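Side-chain contacts in monalysin (Pseudomonas entomophila, PDB 4MKO), which forms pores in host cell membranes, lysing cells and damaging the intestine of Drosophila during infection: residues G39-G44 with W48-R53; Y95-N100 with E118-T123; I103-S108 with L145-N150; D175-S180 with F222-S227. All blocks are in the same frame, centred on the assembly; numbering follows the deposited sequence.

Interaction 1: G39-G44 with W48-R53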
loop_
_atom_site.group_PDB
_atom_site.type_symbol
_atom_site.label_atom_id
_atom_site.label_comp_id
_atom_site.label_asym_id
_atom_site.label_seq_id
_atom_site.Cartn_x
_atom_site.Cartn_y
_atom_site.Cartn_z
ATOM N N GLY A 39 -11.100 12.888 5.344
ATOM C CA GLY A 39 -12.187 12.283 6.094
ATOM C C GLY A 39 -11.696 11.585 7.331
ATOM O O GLY A 39 -10.490 11.570 7.608
ATOM N N ASP A 40 -12.628 10.979 8.069
ATOM C CA ASP A 40 -12.321 10.289 9.306
ATOM C C ASP A 40 -11.527 9.002 9.173
ATOM O O ASP A 40 -11.791 8.182 8.289
ATOM C CB ASP A 40 -13.607 9.956 10.078
ATOM C CG ASP A 40 -14.312 11.131 10.727
ATOM O OD1 ASP A 40 -13.656 12.185 10.933
ATOM O OD2 ASP A 40 -15.514 10.986 11.065
ATOM N N ILE A 41 -10.596 8.800 10.128
ATOM C CA ILE A 41 -9.879 7.562 10.367
ATOM C C ILE A 41 -9.845 7.440 11.882
ATOM O O ILE A 41 -9.544 8.424 12.577
ATOM C CB ILE A 41 -8.472 7.451 9.721
ATOM C CG1 ILE A 41 -8.557 7.550 8.166
ATOM C CG2 ILE A 41 -7.787 6.145 10.152
ATOM C CD1 ILE A 41 -7.250 7.106 7.369
ATOM N N TYR A 42 -10.221 6.263 12.388
ATOM C CA TYR A 42 -10.242 5.981 13.808
ATOM C C TYR A 42 -8.863 5.486 14.229
ATOM O O TYR A 42 -8.403 4.458 13.755
ATOM C CB TYR A 42 -11.330 4.940 14.145
ATOM C CG TYR A 42 -11.546 4.754 15.636
ATOM C CD1 TYR A 42 -10.711 3.924 16.385
ATOM C CD2 TYR A 42 -12.603 5.380 16.292
ATOM C CE1 TYR A 42 -10.903 3.752 17.757
ATOM C CE2 TYR A 42 -12.812 5.203 17.659
ATOM C CZ TYR A 42 -11.949 4.402 18.390
ATOM O OH TYR A 42 -12.145 4.222 19.734
ATOM N N ILE A 43 -8.221 6.213 15.153
ATOM C CA ILE A 43 -6.906 5.851 15.674
ATOM C C ILE A 43 -6.960 6.038 17.189
ATOM O O ILE A 43 -7.213 7.151 17.655
ATOM C CB ILE A 43 -5.737 6.707 15.075
ATOM C CG1 ILE A 43 -5.740 6.721 13.527
ATOM C CG2 ILE A 43 -4.370 6.200 15.604
ATOM C CD1 ILE A 43 -4.869 7.837 12.903
ATOM N N GLY A 44 -6.677 4.965 17.904
ATOM C CA GLY A 44 -6.587 4.957 19.360
ATOM C C GLY A 44 -7.922 4.940 20.064
ATOM O O GLY A 44 -8.463 3.867 20.345
ATOM N N TRP A 48 -10.281 10.887 13.695
ATOM C CA TRP A 48 -9.479 12.072 13.414
ATOM C C TRP A 48 -9.702 12.458 11.968
ATOM O O TRP A 48 -9.772 11.571 11.113
ATOM C CB TRP A 48 -7.975 11.792 13.643
ATOM C CG TRP A 48 -7.635 11.262 15.005
ATOM C CD1 TRP A 48 -7.490 9.959 15.360
ATOM C CD2 TRP A 48 -7.437 12.034 16.208
ATOM N NE1 TRP A 48 -7.173 9.862 16.697
ATOM C CE2 TRP A 48 -7.131 11.122 17.241
ATOM C CE3 TRP A 48 -7.415 13.416 16.488
ATOM C CZ2 TRP A 48 -6.869 11.535 18.551
ATOM C CZ3 TRP A 48 -7.147 13.826 17.793
ATOM C CH2 TRP A 48 -6.881 12.892 18.803
ATOM N N GLY A 49 -9.778 13.755 11.711
ATOM C CA GLY A 49 -9.890 14.312 10.368
ATOM C C GLY A 49 -8.554 14.065 9.700
ATOM O O GLY A 49 -7.542 14.631 10.124
ATOM N N THR A 50 -8.543 13.213 8.668
ATOM C CA THR A 50 -7.300 12.742 8.053
ATOM C C THR A 50 -7.186 12.977 6.567
ATOM O O THR A 50 -8.119 12.665 5.829
ATOM C CB THR A 50 -7.141 11.248 8.377
ATOM O OG1 THR A 50 -7.292 11.020 9.779
ATOM C CG2 THR A 50 -5.826 10.649 7.866
ATOM N N TYR A 51 -6.012 13.459 6.116
ATOM C CA TYR A 51 -5.724 13.586 4.691
ATOM C C TYR A 51 -5.085 12.257 4.290
ATOM O O TYR A 51 -4.194 11.774 5.001
ATOM C CB TYR A 51 -4.733 14.730 4.401
ATOM C CG TYR A 51 -5.283 16.121 4.645
ATOM C CD1 TYR A 51 -5.168 16.729 5.894
ATOM C CD2 TYR A 51 -5.897 16.839 3.619
ATOM C CE1 TYR A 51 -5.663 18.017 6.121
ATOM C CE2 TYR A 51 -6.414 18.118 3.838
ATOM C CZ TYR A 51 -6.284 18.706 5.089
ATOM O OH TYR A 51 -6.780 19.969 5.291
ATOM N N THR A 52 -5.533 11.660 3.176
ATOM C CA THR A 52 -4.964 10.396 2.700
ATOM C C THR A 52 -4.647 10.499 1.232
ATOM O O THR A 52 -5.444 11.043 0.484
ATOM C CB THR A 52 -5.976 9.239 2.933
ATOM O OG1 THR A 52 -6.152 9.054 4.327
ATOM C CG2 THR A 52 -5.534 7.906 2.296
ATOM N N ARG A 53 -3.510 9.927 0.794
ATOM C CA ARG A 53 -3.226 9.839 -0.637
ATOM C C ARG A 53 -2.455 8.553 -0.898
ATOM O O ARG A 53 -1.689 8.132 -0.026
ATOM C CB ARG A 53 -2.460 11.074 -1.180
ATOM C CG ARG A 53 -1.077 11.297 -0.550
ATOM C CD ARG A 53 -0.164 12.072 -1.510
ATOM N NE ARG A 53 0.186 11.243 -2.671
ATOM C CZ ARG A 53 0.776 11.680 -3.784
ATOM N NH1 ARG A 53 1.102 12.967 -3.915
ATOM N NH2 ARG A 53 1.040 10.840 -4.771
#
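Ile41 pairs with Trp48, and Gly39 with Thr50, where strands 29-43 and 46-67 form a beta hairpin in the main sheet of this aerolysin-like toxin. Both are antiparallel hydrogen-bonded pairs; Asp40 and Gly49 between them form a non-hydrogen-bonded one, in which Asp40 CA also sends a CH...O contact to Trp48 O. The indole of Trp48 lies beside Ile43 of the partner strand: its CG lies anti to the carbonyl carbon (chi1 -55°), a rotation that carries NE1 to Ile43 O at 2.9 Å. This bond lies in the carbonyl plane on a lone pair, and the oxygen sits close to the ring plane, so the indole is fixed in rotation as well as in position. Ile43 crosses the indole at about a right angle and brings CB to 3.7 Å from Trp48 CD1, giving the same ring an apolar neighbour beside its polar one. Farther along, Ile41 lies across Thr50 and Thr52. Its CD1 reaches Thr50 CG2 at 3.9 Å and Thr52 OG1 at 3.8 Å, the latter having its polar partner in His149 on strand 136-151. Tyr95 and Tyr178 also touch Ile41, placing this face of the hairpin inside the fold. Thr50 OG1, anti to its own carbonyl carbon, donates within its own strand to Trp48 O. That oxygen thereby accepts two bonds: Ile41 N arrives at 3.1 Å, tilted 16° from the carbonyl plane, while Thr50 OG1 comes from above that plane at 2.9 Å.

Interaction 2: Y95-N100 with E118-T123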
loop_
_atom_site.group_PDB
_atom_site.type_symbol
_atom_site.label_atom_id
_atom_site.label_comp_id
_atom_site.label_asym_id
_atom_site.label_seq_id
_atom_site.Cartn_x
_atom_site.Cartn_y
_atom_site.Cartn_z
ATOM N N TYR A 95 -7.365 0.612 15.285
ATOM C CA TYR A 95 -7.334 1.324 14.007
ATOM C C TYR A 95 -8.426 0.814 13.078
ATOM O O TYR A 95 -8.539 -0.401 12.880
ATOM C CB TYR A 95 -5.959 1.108 13.324
ATOM C CG TYR A 95 -5.751 1.920 12.058
ATOM C CD1 TYR A 95 -5.309 3.240 12.115
ATOM C CD2 TYR A 95 -5.963 1.355 10.798
ATOM C CE1 TYR A 95 -5.124 3.994 10.954
ATOM C CE2 TYR A 95 -5.782 2.100 9.632
ATOM C CZ TYR A 95 -5.369 3.421 9.712
ATOM O OH TYR A 95 -5.192 4.157 8.554
ATOM N N SER A 96 -9.189 1.742 12.480
ATOM C CA SER A 96 -10.235 1.395 11.511
ATOM C C SER A 96 -10.603 2.570 10.637
ATOM O O SER A 96 -10.471 3.726 11.049
ATOM C CB SER A 96 -11.473 0.820 12.205
ATOM O OG SER A 96 -12.113 1.806 12.993
ATOM N N VAL A 97 -11.065 2.270 9.416
ATOM C CA VAL A 97 -11.509 3.287 8.473
ATOM C C VAL A 97 -12.783 2.805 7.786
ATOM O O VAL A 97 -12.897 1.618 7.459
ATOM C CB VAL A 97 -10.418 3.780 7.472
ATOM C CG1 VAL A 97 -9.966 2.677 6.530
ATOM C CG2 VAL A 97 -10.884 5.011 6.697
ATOM N N GLY A 98 -13.706 3.744 7.572
ATOM C CA GLY A 98 -14.964 3.489 6.885
ATOM C C GLY A 98 -14.726 3.212 5.416
ATOM O O GLY A 98 -13.761 3.714 4.830
ATOM N N ALA A 99 -15.637 2.444 4.800
ATOM C CA ALA A 99 -15.568 2.068 3.390
ATOM C C ALA A 99 -15.455 3.234 2.419
ATOM O O ALA A 99 -14.897 3.034 1.328
ATOM C CB ALA A 99 -16.786 1.227 3.024
ATOM N N ASN A 100 -16.021 4.434 2.772
ATOM C CA ASN A 100 -16.085 5.589 1.874
ATOM C C ASN A 100 -14.724 6.224 1.557
ATOM O O ASN A 100 -14.648 7.023 0.621
ATOM C CB ASN A 100 -17.090 6.666 2.335
ATOM C CG ASN A 100 -17.704 7.464 1.174
ATOM O OD1 ASN A 100 -17.909 6.959 0.053
ATOM N ND2 ASN A 100 -18.024 8.737 1.403
ATOM N N GLU A 118 -14.895 -4.960 2.022
ATOM C CA GLU A 118 -13.654 -5.719 2.131
ATOM C C GLU A 118 -12.372 -4.888 1.952
ATOM O O GLU A 118 -11.391 -5.164 2.626
ATOM C CB GLU A 118 -13.620 -6.793 1.036
ATOM C CG GLU A 118 -14.464 -8.035 1.274
ATOM C CD GLU A 118 -14.524 -8.970 0.074
ATOM O OE1 GLU A 118 -14.065 -8.590 -1.031
ATOM O OE2 GLU A 118 -15.040 -10.098 0.245
ATOM N N SER A 119 -12.359 -3.968 0.979
ATOM C CA SER A 119 -11.182 -3.217 0.534
ATOM C C SER A 119 -10.327 -2.582 1.641
ATOM O O SER A 119 -9.088 -2.659 1.565
ATOM C CB SER A 119 -11.591 -2.154 -0.481
ATOM O OG SER A 119 -12.137 -2.757 -1.644
ATOM N N TRP A 120 -10.988 -1.973 2.666
ATOM C CA TRP A 120 -10.308 -1.240 3.744
ATOM C C TRP A 120 -10.559 -1.846 5.125
ATOM O O TRP A 120 -10.305 -1.213 6.156
ATOM C CB TRP A 120 -10.726 0.232 3.695
ATOM C CG TRP A 120 -10.272 0.949 2.453
ATOM C CD1 TRP A 120 -10.931 1.030 1.260
ATOM C CD2 TRP A 120 -9.042 1.670 2.286
ATOM N NE1 TRP A 120 -10.201 1.786 0.363
ATOM C CE2 TRP A 120 -9.030 2.182 0.964
ATOM C CE3 TRP A 120 -7.965 1.973 3.145
ATOM C CZ2 TRP A 120 -8.007 3.015 0.492
ATOM C CZ3 TRP A 120 -6.942 2.782 2.668
ATOM C CH2 TRP A 120 -6.965 3.288 1.352
ATOM N N SER A 121 -11.038 -3.087 5.141
ATOM C CA SER A 121 -11.341 -3.798 6.374
ATOM C C SER A 121 -10.097 -4.508 6.909
ATOM O O SER A 121 -8.968 -4.265 6.447
ATOM C CB SER A 121 -12.485 -4.791 6.129
ATOM O OG SER A 121 -13.018 -5.279 7.350
ATOM N N THR A 122 -10.298 -5.398 7.898
ATOM C CA THR A 122 -9.227 -6.189 8.473
ATOM C C THR A 122 -8.763 -7.233 7.461
ATOM O O THR A 122 -9.537 -7.600 6.567
ATOM C CB THR A 122 -9.689 -6.836 9.796
ATOM O OG1 THR A 122 -10.847 -7.632 9.542
ATOM C CG2 THR A 122 -9.977 -5.798 10.890
ATOM N N THR A 123 -7.507 -7.701 7.597
ATOM C CA THR A 123 -6.919 -8.724 6.734
ATOM C C THR A 123 -7.793 -9.987 6.736
ATOM O O THR A 123 -8.149 -10.512 7.807
ATOM C CB THR A 123 -5.499 -9.120 7.191
ATOM O OG1 THR A 123 -4.738 -7.957 7.544
ATOM C CG2 THR A 123 -4.748 -9.919 6.131
HETATM O O HOH W 1 -10.794 -0.548 8.766
#
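Val97 leans on the base of the Trp120 side chain, joining the chain just after edge strand 95-96 to a type I beta turn running from Glu118 to Ser121. Both partners belong to the region assigned as the pore-forming domain of this aerolysin-like toxin. The two side chains run obliquely to each other, and the touching branch of Val97 is CG1, which meets Trp120 CB at 3.8 Å and the ring atom CE3 at 4.0 Å. A chi1 of 65° sets this methyl between the backbone N and the carbonyl carbon of Val97, while CG2, anti to N, is directed elsewhere and packs against the strand 29-43 side. CG1 approaches the indole near its attachment, and the rest of the ring extends past it into the protein. There Trp120 packs on Val104 and Asn105 of helix 103-107 and meets the ring of Tyr147 with the planes about 55° apart; its NE1 donates to Asp102 OD1, which anchors the polar edge of the indole. At the pyrrole side the backbone of Ala99 comes up, with its O 4.4 Å from Trp120 CD1, a loose approach. The turn itself is closed by Ser121 N donating to Glu118 O at 3.3 Å. Beside the apolar contact a single water spans the two backbones, supplying the polar link that the side chains do not make: it accepts from Val97 N at 2.9 Å and donates to Trp120 O at 2.7 Å.

Interaction 3: I103-S108 with L145-N150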
loop_
_atom_site.group_PDB
_atom_site.type_symbol
_atom_site.label_atom_id
_atom_site.label_comp_id
_atom_site.label_asym_id
_atom_site.label_seq_id
_atom_site.Cartn_x
_atom_site.Cartn_y
_atom_site.Cartn_z
ATOM N N ILE A 103 -13.013 6.504 -2.204
ATOM C CA ILE A 103 -13.014 7.592 -3.204
ATOM C C ILE A 103 -11.552 7.973 -3.559
ATOM O O ILE A 103 -11.321 8.508 -4.641
ATOM C CB ILE A 103 -13.824 8.852 -2.785
ATOM C CG1 ILE A 103 -13.198 9.565 -1.555
ATOM C CG2 ILE A 103 -15.310 8.518 -2.583
ATOM C CD1 ILE A 103 -13.536 11.031 -1.465
ATOM N N VAL A 104 -10.580 7.700 -2.655
ATOM C CA VAL A 104 -9.165 7.997 -2.927
ATOM C C VAL A 104 -8.678 7.143 -4.117
ATOM O O VAL A 104 -7.926 7.638 -4.951
ATOM C CB VAL A 104 -8.234 7.876 -1.680
ATOM C CG1 VAL A 104 -8.042 6.431 -1.229
ATOM C CG2 VAL A 104 -6.879 8.561 -1.924
ATOM N N ASN A 105 -9.166 5.898 -4.204
ATOM C CA ASN A 105 -8.810 4.950 -5.265
ATOM C C ASN A 105 -9.497 5.305 -6.555
ATOM O O ASN A 105 -8.840 5.461 -7.590
ATOM C CB ASN A 105 -9.058 3.514 -4.809
ATOM C CG ASN A 105 -7.943 3.018 -3.917
ATOM O OD1 ASN A 105 -6.783 3.462 -4.044
ATOM N ND2 ASN A 105 -8.249 2.077 -3.023
ATOM N N VAL A 106 -10.803 5.585 -6.476
ATOM C CA VAL A 106 -11.561 5.989 -7.650
ATOM C C VAL A 106 -10.963 7.248 -8.305
ATOM O O VAL A 106 -10.708 7.232 -9.510
ATOM C CB VAL A 106 -13.078 6.118 -7.342
ATOM C CG1 VAL A 106 -13.849 6.625 -8.562
ATOM C CG2 VAL A 106 -13.640 4.781 -6.848
ATOM N N GLY A 107 -10.648 8.268 -7.495
ATOM C CA GLY A 107 -10.081 9.509 -7.989
ATOM C C GLY A 107 -8.672 9.353 -8.536
ATOM O O GLY A 107 -8.245 10.162 -9.355
ATOM N N SER A 108 -7.952 8.305 -8.091
ATOM C CA SER A 108 -6.568 8.001 -8.523
ATOM C C SER A 108 -6.539 6.948 -9.638
ATOM O O SER A 108 -5.453 6.502 -10.031
ATOM C CB SER A 108 -5.746 7.501 -7.337
ATOM O OG SER A 108 -5.682 8.493 -6.324
ATOM N N LEU A 145 -1.002 -1.850 -2.092
ATOM C CA LEU A 145 -1.239 -0.427 -2.295
ATOM C C LEU A 145 -0.912 0.277 -0.997
ATOM O O LEU A 145 -1.458 -0.068 0.051
ATOM C CB LEU A 145 -2.693 -0.131 -2.740
ATOM C CG LEU A 145 -3.144 -0.854 -4.017
ATOM C CD1 LEU A 145 -4.667 -0.736 -4.223
ATOM C CD2 LEU A 145 -2.354 -0.363 -5.261
ATOM N N VAL A 146 0.008 1.246 -1.066
ATOM C CA VAL A 146 0.489 2.002 0.099
ATOM C C VAL A 146 -0.015 3.435 0.080
ATOM O O VAL A 146 0.109 4.130 -0.937
ATOM C CB VAL A 146 2.039 1.955 0.213
ATOM C CG1 VAL A 146 2.518 2.652 1.493
ATOM C CG2 VAL A 146 2.551 0.507 0.167
ATOM N N TYR A 147 -0.521 3.890 1.240
ATOM C CA TYR A 147 -1.086 5.232 1.411
ATOM C C TYR A 147 -0.361 6.008 2.495
ATOM O O TYR A 147 0.089 5.416 3.484
ATOM C CB TYR A 147 -2.598 5.118 1.784
ATOM C CG TYR A 147 -3.374 4.356 0.738
ATOM C CD1 TYR A 147 -3.393 2.961 0.739
ATOM C CD2 TYR A 147 -3.961 5.015 -0.339
ATOM C CE1 TYR A 147 -4.023 2.248 -0.275
ATOM C CE2 TYR A 147 -4.614 4.310 -1.351
ATOM C CZ TYR A 147 -4.620 2.924 -1.324
ATOM O OH TYR A 147 -5.257 2.207 -2.305
ATOM N N ALA A 148 -0.241 7.327 2.296
ATOM C CA ALA A 148 0.315 8.226 3.307
ATOM C C ALA A 148 -0.872 8.972 3.912
ATOM O O ALA A 148 -1.846 9.293 3.208
ATOM C CB ALA A 148 1.298 9.219 2.686
ATOM N N HIS A 149 -0.792 9.237 5.214
ATOM C CA HIS A 149 -1.879 9.873 5.915
ATOM C C HIS A 149 -1.364 10.963 6.838
ATOM O O HIS A 149 -0.293 10.816 7.430
ATOM C CB HIS A 149 -2.565 8.825 6.822
ATOM C CG HIS A 149 -3.027 7.574 6.142
ATOM N ND1 HIS A 149 -4.285 7.483 5.582
ATOM C CD2 HIS A 149 -2.371 6.412 5.933
ATOM C CE1 HIS A 149 -4.369 6.260 5.083
ATOM N NE2 HIS A 149 -3.242 5.584 5.264
ATOM N N ASN A 150 -2.159 12.019 6.998
ATOM C CA ASN A 150 -1.946 13.046 8.004
ATOM C C ASN A 150 -3.239 13.072 8.814
ATOM O O ASN A 150 -4.232 13.638 8.351
ATOM C CB ASN A 150 -1.638 14.449 7.446
ATOM C CG ASN A 150 -1.689 15.498 8.566
ATOM O OD1 ASN A 150 -1.884 15.168 9.747
ATOM N ND2 ASN A 150 -1.536 16.769 8.245
#
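Asn105 and Tyr147 both set CG anti to the carbonyl carbon (chi1 -79° and -58°), and these torsions send the amide from the short helix 103-107 and the phenol from strand 136-151 toward one another. The contact packs this helix, part of the region assigned to pore formation, against the main sheet of the aerolysin-like fold. The two side chains cross at about a right angle. Tyr147 OH donates to Asn105 OD1 at 2.6 Å, a short bond that lies in the carbonyl plane on a lone pair, and OD1 in turn sits at the edge of the phenol, in the ring plane. Amide and ring are nevertheless turned 57° against each other, so the amide meets the hydroxyl end of the ring without stacking on it. The other end of the amide is held from the helix side: Asn105 ND2 donates to Asp102 OD1, a second-shell bond that helps fix which way the amide faces. Val104 adds an apolar contact one residue back, its CG1 standing 4.0 Å from Tyr147 CE2. Ile182 of the neighbouring strand 173-191 touches both Asn105 and Tyr147. All three residues of the contact are buried, and the bond pairs the phenol hydroxyl with the amide oxygen inside the protein. A bound mercury ion lies about 4 Å from the Tyr147 side chain. At the helix end, Ser108 OG turns back to donate to Val104 O at 2.8 Å, nearly along the C=O axis.

Interaction 4: D175-S180 with F222-S227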
loop_
_atom_site.group_PDB
_atom_site.type_symbol
_atom_site.label_atom_id
_atom_site.label_comp_id
_atom_site.label_asym_id
_atom_site.label_seq_id
_atom_site.Cartn_x
_atom_site.Cartn_y
_atom_site.Cartn_z
ATOM N N ASP A 175 -0.048 17.107 14.405
ATOM C CA ASP A 175 -0.515 16.187 13.355
ATOM C C ASP A 175 0.263 14.884 13.378
ATOM O O ASP A 175 1.418 14.874 13.817
ATOM C CB ASP A 175 -0.413 16.868 11.983
ATOM C CG ASP A 175 -1.442 17.965 11.757
ATOM O OD1 ASP A 175 -2.282 18.187 12.654
ATOM O OD2 ASP A 175 -1.409 18.592 10.686
ATOM N N LEU A 176 -0.360 13.780 12.921
ATOM C CA LEU A 176 0.284 12.470 12.907
ATOM C C LEU A 176 0.392 11.948 11.471
ATOM O O LEU A 176 -0.624 11.754 10.799
ATOM C CB LEU A 176 -0.486 11.474 13.799
ATOM C CG LEU A 176 0.118 10.072 13.935
ATOM C CD1 LEU A 176 1.479 10.097 14.653
ATOM C CD2 LEU A 176 -0.828 9.128 14.686
ATOM N N TYR A 177 1.627 11.715 11.015
ATOM C CA TYR A 177 1.901 11.229 9.672
ATOM C C TYR A 177 2.312 9.784 9.766
ATOM O O TYR A 177 3.183 9.445 10.561
ATOM C CB TYR A 177 3.043 12.025 9.011
ATOM C CG TYR A 177 2.649 13.422 8.593
ATOM C CD1 TYR A 177 2.548 14.448 9.528
ATOM C CD2 TYR A 177 2.389 13.722 7.258
ATOM C CE1 TYR A 177 2.166 15.737 9.149
ATOM C CE2 TYR A 177 2.034 15.013 6.862
ATOM C CZ TYR A 177 1.921 16.014 7.814
ATOM O OH TYR A 177 1.602 17.286 7.427
ATOM N N TYR A 178 1.687 8.929 8.962
ATOM C CA TYR A 178 2.014 7.507 8.959
ATOM C C TYR A 178 1.603 6.902 7.609
ATOM O O TYR A 178 0.906 7.562 6.823
ATOM C CB TYR A 178 1.305 6.773 10.144
ATOM C CG TYR A 178 -0.197 6.715 9.959
ATOM C CD1 TYR A 178 -1.004 7.809 10.279
ATOM C CD2 TYR A 178 -0.805 5.602 9.375
ATOM C CE1 TYR A 178 -2.383 7.775 10.078
ATOM C CE2 TYR A 178 -2.180 5.571 9.138
ATOM C CZ TYR A 178 -2.967 6.652 9.510
ATOM O OH TYR A 178 -4.316 6.650 9.227
ATOM N N LEU A 179 2.022 5.652 7.348
ATOM C CA LEU A 179 1.596 4.953 6.138
ATOM C C LEU A 179 0.715 3.774 6.511
ATOM O O LEU A 179 0.911 3.166 7.557
ATOM C CB LEU A 179 2.792 4.400 5.327
ATOM C CG LEU A 179 3.942 5.350 4.968
ATOM C CD1 LEU A 179 4.993 4.602 4.116
ATOM C CD2 LEU A 179 3.443 6.579 4.201
ATOM N N SER A 180 -0.201 3.396 5.601
ATOM C CA SER A 180 -0.985 2.178 5.738
ATOM C C SER A 180 -0.899 1.428 4.429
ATOM O O SER A 180 -0.474 1.990 3.415
ATOM C CB SER A 180 -2.437 2.464 6.096
ATOM O OG SER A 180 -3.200 2.860 4.976
ATOM N N PHE A 222 6.864 12.930 -2.672
ATOM C CA PHE A 222 5.431 13.198 -2.811
ATOM C C PHE A 222 5.062 14.335 -1.879
ATOM O O PHE A 222 5.782 14.621 -0.914
ATOM C CB PHE A 222 4.562 11.952 -2.484
ATOM C CG PHE A 222 4.579 11.497 -1.037
ATOM C CD1 PHE A 222 3.659 12.000 -0.119
ATOM C CD2 PHE A 222 5.489 10.536 -0.602
ATOM C CE1 PHE A 222 3.653 11.562 1.210
ATOM C CE2 PHE A 222 5.481 10.094 0.732
ATOM C CZ PHE A 222 4.572 10.619 1.634
ATOM N N SER A 223 3.891 14.936 -2.153
ATOM C CA SER A 223 3.320 16.005 -1.339
ATOM C C SER A 223 1.831 15.748 -1.170
ATOM O O SER A 223 1.182 15.236 -2.096
ATOM C CB SER A 223 3.504 17.366 -2.015
ATOM O OG SER A 223 4.872 17.714 -2.176
ATOM N N PHE A 224 1.289 16.119 -0.015
ATOM C CA PHE A 224 -0.155 16.030 0.173
ATOM C C PHE A 224 -0.768 17.245 -0.505
ATOM O O PHE A 224 -0.172 18.339 -0.518
ATOM C CB PHE A 224 -0.519 16.093 1.640
ATOM C CG PHE A 224 -0.294 14.817 2.398
ATOM C CD1 PHE A 224 0.929 14.555 2.999
ATOM C CD2 PHE A 224 -1.309 13.872 2.520
ATOM C CE1 PHE A 224 1.129 13.382 3.731
ATOM C CE2 PHE A 224 -1.107 12.692 3.249
ATOM C CZ PHE A 224 0.116 12.460 3.854
ATOM N N ASP A 225 -1.976 17.058 -1.042
ATOM C CA ASP A 225 -2.729 18.153 -1.640
ATOM C C ASP A 225 -3.800 18.612 -0.611
ATOM O O ASP A 225 -4.882 18.022 -0.527
ATOM C CB ASP A 225 -3.340 17.727 -2.980
ATOM C CG ASP A 225 -4.310 18.739 -3.570
ATOM O OD1 ASP A 225 -4.219 19.956 -3.203
ATOM O OD2 ASP A 225 -5.179 18.327 -4.363
ATOM N N TRP A 226 -3.488 19.678 0.167
ATOM C CA TRP A 226 -4.387 20.155 1.221
ATOM C C TRP A 226 -5.734 20.695 0.718
ATOM O O TRP A 226 -6.668 20.811 1.517
ATOM C CB TRP A 226 -3.707 21.190 2.121
ATOM C CG TRP A 226 -2.317 20.823 2.561
ATOM C CD1 TRP A 226 -1.190 21.569 2.380
ATOM C CD2 TRP A 226 -1.922 19.671 3.323
ATOM N NE1 TRP A 226 -0.115 20.961 2.982
ATOM C CE2 TRP A 226 -0.528 19.779 3.546
ATOM C CE3 TRP A 226 -2.600 18.528 3.806
ATOM C CZ2 TRP A 226 0.201 18.793 4.225
ATOM C CZ3 TRP A 226 -1.878 17.564 4.503
ATOM C CH2 TRP A 226 -0.497 17.714 4.727
ATOM N N SER A 227 -5.845 20.987 -0.592
ATOM C CA SER A 227 -7.104 21.463 -1.190
ATOM C C SER A 227 -8.223 20.426 -1.079
ATOM O O SER A 227 -9.392 20.787 -1.251
ATOM C CB SER A 227 -6.903 21.907 -2.634
ATOM O OG SER A 227 -6.734 20.801 -3.502
#
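An aromatic cluster ties the C-terminal loop after strand 219-220 to strand 173-191, with Tyr177 reaching from the strand to Phe224 and Trp226. The side chains of Tyr177 and Phe224 run antiparallel alongside each other, and their contact follows one side of the phenol: Tyr177 CE2 lies 3.6 Å from Phe224 CE1, which sits at the edge of the tyrosine ring near its plane. The ring planes stand at 72° and the centroids 5.7 Å apart, an oblique meeting. With chi1 at -73° the phenol of Tyr177 leaves on the backbone N side, which carries its hydroxyl end to the indole; Tyr177 OH approaches Trp226 CH2 at 3.4 Å. In the aerolysin-like fold of the toxin, strand 173-191 pairs with 136-151 in the main sheet, and Phe224 rests on Ala148 of that neighbour as well as on Tyr51 and Arg53 of strand 46-67. The loop lies over three strands that are neighbours in the sheet. Within it Phe224 CB stands 3.4 Å above one face of the Trp226 ring, displaced from the ring centre. Between these two aromatics Asp225 forms an Asx turn, its OD1 accepting from Ser227 N at 3.2 Å and from Ser227 OG at 2.7 Å, both from the same face of the carboxylate, while OD2 makes a salt bridge with Arg234.

How the interactions relate
All four interactions reach the main mixed sheet of the chain. Interactions 1, 3 and 4 lie on strands 46-67, 136-151 and 173-191, neighbours in that order, with centres 10 to 12 Å apart, and interaction 2 joins through strand 95-96, which pairs with 29-43 of the hairpin. The widest separation is 18 Å, between interactions 2 and 4. Along the chain interaction 1 closes first and interaction 4 opens last; between them the segments of interactions 2 and 3, which meet at Trp120, alternate. Thr52, His149 and Ser180 are hydrogen-bonded in line, and separately Tyr95 bonds to Tyr178. Parts of the region inferred to form the pore, 67-135, thus pack on the sheet in this cleaved monomer.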